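Local structure of monooxygenase (Agrobacterium tumefaciens, 2I7G) at residues G201-P204 with Q205-A208; Q275-V278 with M279-I282; K320-G323 with V324-D328. The protein probably acts as a flavin-dependent monooxygenase of the bacterial luciferase-like family, built on a TIM-barrel fold. One frame throughout, in Å; residues are numbered along the deposited sequence.

Contact 1: residues G201-P204 with Q205-A208; sequences GGTP and QSVA. With SO4 (sulfate ion), chain E.
Ser206 presents its hydroxyl and Thr203 its methyl to the same sulfate at the first turn of helix 204-212, where a beta-alpha loop of the TIM barrel ends with Thr203 as N-cap residue. The ion, probably from the crystallisation liquor, sits between this turn and the backbone of Gly201. Ser206 OG, anti to its carbonyl carbon (chi1 -75°), donates to sulfate O4 at 2.6 Å, and Gly201 N gives a nearly straight bond to sulfate O2 (2.8 Å, 169° at the hydrogen). Thr203 CG2 lies 3.2 Å from sulfate O3, while Thr203 OG1 stays 3.6 Å from Ser206 OG. Two weak bonds, from Ser206 N and Val207 N, converge on Thr203 O. Val207 faces back to the loop, and its CG2, beside its own backbone N, comes 3.6 Å from Thr203 O; the same side chain also packs on Val200 of strand 196-200 and Tyr236 of helix 230-242. The first full helical bond is tighter: Ala208 N meets Pro204 O at 2.9 Å, with a C=O...N angle of 165°.

Contact 2: residues Q275-V278 with M279-I282; sequences QAEV and MNRI
Val278 and Met279, a selenomethionine, meet through the ends of their side chains although they are neighbours in sequence. Met279 starts with CG anti to its carbonyl carbon (chi1 -59°) and bends again at chi2 and chi3, which folds the chain back and sets its CE 3.7 Å from Val278 CG1. The two side chains run obliquely to one another. On Val278, CG1 is the branch that does the touching: it stands opposite the backbone N (chi1 172°) and also reaches Ile282 one turn further on, 3.8 Å from Ile282 CG1. One methyl thus has two apolar partners in this turn. Phe271 of helix 264-272 touches both Val278 and Met279, placing this apolar group between successive helices.

The backbone here is the opening turn of helix 279-286, entered from the loop that follows helix 264-272, within a luciferase-like TIM-barrel chain. Val278 O accepts two bonds. Ile282 N is 3.0 Å from Val278 O and lies in the carbonyl plane, the i+4 bond of an alpha-helix; Arg281 N, at 3.1 Å from Val278 O, stands above that plane by 46°, in i+3 geometry.

On the polar side, Glu277 and Asn280 approach each other in an arrangement that is tentative, because Asn280 has two conformers. In the conformer given, Asn280 OD1 faces the aliphatic part of Glu277 and lies 3.8 Å from Glu277 CB. The Arg281 side chain leads away from the turn, and its NH2 forms a salt bridge with Asp31 OD1. Ile282 CB points back towards the loop and lies 3.7 Å from Val278 O.

Contact 3: residues K320-G323 with V324-D328; sequences KAHG and VFKND
Lys326 N and His322 ND1 make the polar bonds that close the C-terminal end of helix 311-325. Lys326 N donates to His322 O at 2.8 Å, and His322 ND1 donates to Asn327 O at 3.2 Å; that acceptor is only 2° out of the imidazole plane, so the ring is engaged at its edge. The chain leaves helical geometry at Lys326, whose phi is positive, and continues towards strand 329-333 of the barrel: this is an alpha-beta connection of the TIM-barrel fold. One residue earlier, Phe325 N bonds to Ala321 O at 2.8 Å. Val324 N reaches Lys320 O, with a weak second bond to Ala321 O.

The imidazole is positioned by a chi1 of 174°, which sets CG opposite the backbone N and turns the ring towards the departing chain. There Lys326 CA lies over one face, 4.0 Å from the ring centroid, as a CH-pi contact offset toward the rim. The Lys326 side chain crosses His322 at about a right angle and bends back over the helix end, bringing its CD 3.4 Å from His322 O.

Further out, the apolar side faces the barrel: Ala321 and Phe325 both touch Ile254 of strand 252-260, and the Phe325 ring meets that of Phe233 at about 75°. The Asn327 amide bonds through ND2 to Arg329 O, while its other end turns towards the helix, OD1 lying 3.4 Å from His322 CA. On the apolar side, Ala321 CB is 4.2 Å from Phe325 CD2.

In the fold
The three contacts are local turns in one chain and do not touch; the closest pair, contacts 1 and 3, keeps nearest atoms about 10 Å apart. Contacts 1 and 2 both open a helix, 204-212 and 279-286, whereas contact 3 ends one, 311-325. Contact 1 is the surface case, its polar groups turned to a sulfate. Contacts 2 and 3 are partly buried: the first rests its valine and selenomethionine on helix 264-272, the second its alanine and phenylalanine on strand 252-260. That strand is common ground, since Arg281 and Ile282 of contact 2 touch its His257. An imidazole-to-carbonyl bond is a feature of contact 3.

Contact 1: residues G201-P204 with Q205-A208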
# COMPACT_ATOMS: atom_id res chain seq x y z
N GLY B 201 11.44 21.60 8.95
CA GLY B 201 12.75 21.94 8.38
C GLY B 201 13.47 23.10 9.06
O GLY B 201 14.61 23.44 8.69
N GLY B 202 12.86 23.72 10.05
CA GLY B 202 13.59 24.80 10.71
C GLY B 202 13.01 26.17 10.49
O GLY B 202 13.73 27.18 10.55
N THR B 203 11.71 26.20 10.25
CA THR B 203 10.92 27.42 10.18
C THR B 203 10.12 27.44 11.48
O THR B 203 9.42 26.47 11.79
CB THR B 203 10.01 27.45 8.88
OG1 THR B 203 8.65 27.10 9.18
CG2 THR B 203 10.56 26.51 7.81
N PRO B 204 10.27 28.53 12.26
CA PRO B 204 9.64 28.63 13.58
C PRO B 204 8.15 28.26 13.59
O PRO B 204 7.68 27.59 14.51
CB PRO B 204 9.87 30.11 13.95
CG PRO B 204 11.21 30.41 13.29
CD PRO B 204 11.05 29.74 11.95
N GLN B 205 7.43 28.68 12.56
CA GLN B 205 5.98 28.54 12.51
C GLN B 205 5.57 27.06 12.57
O GLN B 205 4.70 26.68 13.36
CB GLN B 205 5.47 29.20 11.24
CG GLN B 205 3.99 29.08 10.99
CD GLN B 205 3.59 29.76 9.69
OE1 GLN B 205 4.22 30.74 9.27
NE2 GLN B 205 2.56 29.23 9.04
N SER B 206 6.22 26.24 11.75
CA SER B 206 5.94 24.81 11.71
C SER B 206 6.22 24.12 13.05
O SER B 206 5.40 23.32 13.57
CB SER B 206 6.79 24.16 10.62
OG SER B 206 6.23 24.47 9.35
N VAL B 207 7.38 24.43 13.61
CA VAL B 207 7.81 23.88 14.89
C VAL B 207 6.84 24.25 16.02
O VAL B 207 6.40 23.39 16.80
CB VAL B 207 9.22 24.35 15.23
CG1 VAL B 207 9.62 23.82 16.58
CG2 VAL B 207 10.22 23.84 14.19
N ALA B 208 6.51 25.54 16.12
CA ALA B 208 5.59 26.03 17.15
C ALA B 208 4.22 25.40 17.03
O ALA B 208 3.62 25.00 18.01
CB ALA B 208 5.49 27.58 17.10
S SO4 E . 8.68 23.30 7.14
O1 SO4 E . 8.07 22.17 6.44
O2 SO4 E . 9.08 22.95 8.49
O3 SO4 E . 9.86 23.74 6.38
O4 SO4 E . 7.67 24.35 7.18

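Contact 2: residues Q275-V278 with M279-I282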
# COMPACT_ATOMS: atom_id res chain seq x y z
N GLN B 275 31.06 8.66 -8.50
CA GLN B 275 30.15 7.64 -9.01
C GLN B 275 28.85 7.46 -8.21
O GLN B 275 27.81 7.07 -8.78
CB GLN B 275 30.86 6.29 -9.13
CG GLN B 275 31.50 6.07 -10.49
CD GLN B 275 31.34 4.62 -10.98
OE1 GLN B 275 30.47 3.88 -10.51
NE2 GLN B 275 32.19 4.23 -11.93
N ALA B 276 28.90 7.74 -6.91
CA ALA B 276 27.69 7.60 -6.04
C ALA B 276 26.71 8.75 -6.21
O ALA B 276 25.53 8.62 -5.88
CB ALA B 276 28.08 7.43 -4.55
N GLU B 277 27.19 9.89 -6.72
CA GLU B 277 26.36 11.10 -6.93
C GLU B 277 25.64 11.60 -5.66
O GLU B 277 24.57 12.23 -5.74
CB GLU B 277 25.37 10.89 -8.09
CG GLU B 277 26.04 10.42 -9.39
CD GLU B 277 25.05 10.28 -10.54
OE1 GLU B 277 23.84 10.57 -10.33
OE2 GLU B 277 25.49 9.90 -11.66
N VAL B 278 26.20 11.30 -4.50
CA VAL B 278 25.60 11.79 -3.26
C VAL B 278 25.67 13.33 -3.17
O VAL B 278 24.69 13.98 -2.79
CB VAL B 278 26.28 11.12 -2.03
CG1 VAL B 278 25.79 11.77 -0.71
CG2 VAL B 278 25.99 9.62 -2.03
N MSE B 279 26.82 13.92 -3.54
CA MSE B 279 27.03 15.36 -3.33
C MSE B 279 26.09 16.26 -4.18
O MSE B 279 25.82 17.42 -3.79
CB MSE B 279 28.52 15.75 -3.47
CG MSE B 279 29.44 15.02 -2.48
SE MSE B 279 28.93 15.36 -0.59
CE MSE B 279 29.00 13.55 0.04
N ASN B 280 25.62 15.73 -5.31
CA ASN B 280 24.65 16.42 -6.17
C ASN B 280 23.36 16.81 -5.44
O ASN B 280 22.70 17.79 -5.81
CB ASN B 280 24.30 15.57 -7.40
CG ASN B 280 25.46 15.45 -8.39
OD1 ASN B 280 25.51 14.53 -9.20
ND2 ASN B 280 26.39 16.39 -8.33
N ARG B 281 22.99 16.02 -4.42
CA ARG B 281 21.84 16.32 -3.58
C ARG B 281 22.28 16.96 -2.25
O ARG B 281 21.78 18.05 -1.88
CB ARG B 281 20.97 15.08 -3.30
CG ARG B 281 19.89 15.34 -2.24
CD ARG B 281 18.59 14.61 -2.60
NE ARG B 281 18.66 13.14 -2.44
CZ ARG B 281 18.47 12.49 -1.29
NH1 ARG B 281 18.26 13.17 -0.14
NH2 ARG B 281 18.53 11.16 -1.30
N ILE B 282 23.25 16.32 -1.57
CA ILE B 282 23.72 16.76 -0.24
C ILE B 282 24.31 18.16 -0.30
O ILE B 282 23.90 19.05 0.45
CB ILE B 282 24.73 15.74 0.45
CG1 ILE B 282 23.98 14.55 1.06
CG2 ILE B 282 25.60 16.41 1.55
CD1 ILE B 282 22.60 14.88 1.62

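Contact 3: residues K320-G323 with V324-D328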
# COMPACT_ATOMS: atom_id res chain seq x y z
N LYS B 320 26.93 13.51 21.69
CA LYS B 320 27.10 14.95 21.85
C LYS B 320 25.85 15.71 21.41
O LYS B 320 25.40 16.65 22.08
CB LYS B 320 28.33 15.41 21.07
CG LYS B 320 29.64 15.11 21.79
CD LYS B 320 29.79 16.01 23.03
CE LYS B 320 31.11 15.73 23.75
NZ LYS B 320 32.28 16.23 22.94
N ALA B 321 25.27 15.28 20.28
CA ALA B 321 24.07 15.91 19.76
C ALA B 321 22.90 15.75 20.76
O ALA B 321 22.09 16.66 20.96
CB ALA B 321 23.73 15.34 18.36
N HIS B 322 22.84 14.60 21.43
CA HIS B 322 21.85 14.45 22.49
C HIS B 322 22.05 15.48 23.62
O HIS B 322 21.05 15.99 24.18
CB HIS B 322 21.79 13.03 23.02
CG HIS B 322 20.88 12.86 24.19
ND1 HIS B 322 19.53 12.62 24.07
CD2 HIS B 322 21.13 12.97 25.51
CE1 HIS B 322 18.99 12.56 25.28
NE2 HIS B 322 19.94 12.77 26.17
N GLY B 323 23.29 15.78 23.99
CA GLY B 323 23.52 16.75 25.07
C GLY B 323 22.95 18.10 24.65
O GLY B 323 22.50 18.88 25.49
N VAL B 324 22.95 18.37 23.35
CA VAL B 324 22.49 19.63 22.81
C VAL B 324 20.95 19.68 22.66
O VAL B 324 20.31 20.65 23.09
CB VAL B 324 23.19 19.95 21.47
CG1 VAL B 324 22.54 21.16 20.77
CG2 VAL B 324 24.70 20.15 21.69
N PHE B 325 20.38 18.62 22.10
CA PHE B 325 18.97 18.57 21.69
C PHE B 325 18.03 17.89 22.68
O PHE B 325 16.80 18.10 22.61
CB PHE B 325 18.83 17.80 20.37
CG PHE B 325 19.40 18.50 19.19
CD1 PHE B 325 18.93 19.76 18.81
CD2 PHE B 325 20.38 17.89 18.42
CE1 PHE B 325 19.45 20.41 17.67
CE2 PHE B 325 20.91 18.53 17.30
CZ PHE B 325 20.45 19.79 16.92
N LYS B 326 18.58 16.99 23.49
CA LYS B 326 17.83 16.04 24.32
C LYS B 326 16.78 15.30 23.49
O LYS B 326 15.66 15.06 23.93
CB LYS B 326 17.19 16.71 25.55
CG LYS B 326 18.15 17.54 26.44
CD LYS B 326 19.31 16.67 26.98
CE LYS B 326 20.21 17.46 27.94
NZ LYS B 326 19.34 18.32 28.83
N ASN B 327 17.15 14.97 22.27
CA ASN B 327 16.23 14.28 21.39
C ASN B 327 15.98 12.84 21.83
O ASN B 327 16.89 12.16 22.30
CB ASN B 327 16.77 14.29 19.95
CG ASN B 327 18.22 13.73 19.83
OD1 ASN B 327 19.16 14.21 20.49
ND2 ASN B 327 18.41 12.71 18.99
N ASP B 328 14.74 12.38 21.60
CA ASP B 328 14.30 10.98 21.87
C ASP B 328 14.64 9.99 20.76
O ASP B 328 14.67 8.77 20.97
CB ASP B 328 12.79 10.97 22.01
CG ASP B 328 12.34 11.87 23.14
OD1 ASP B 328 12.62 11.53 24.31
OD2 ASP B 328 11.78 12.93 22.84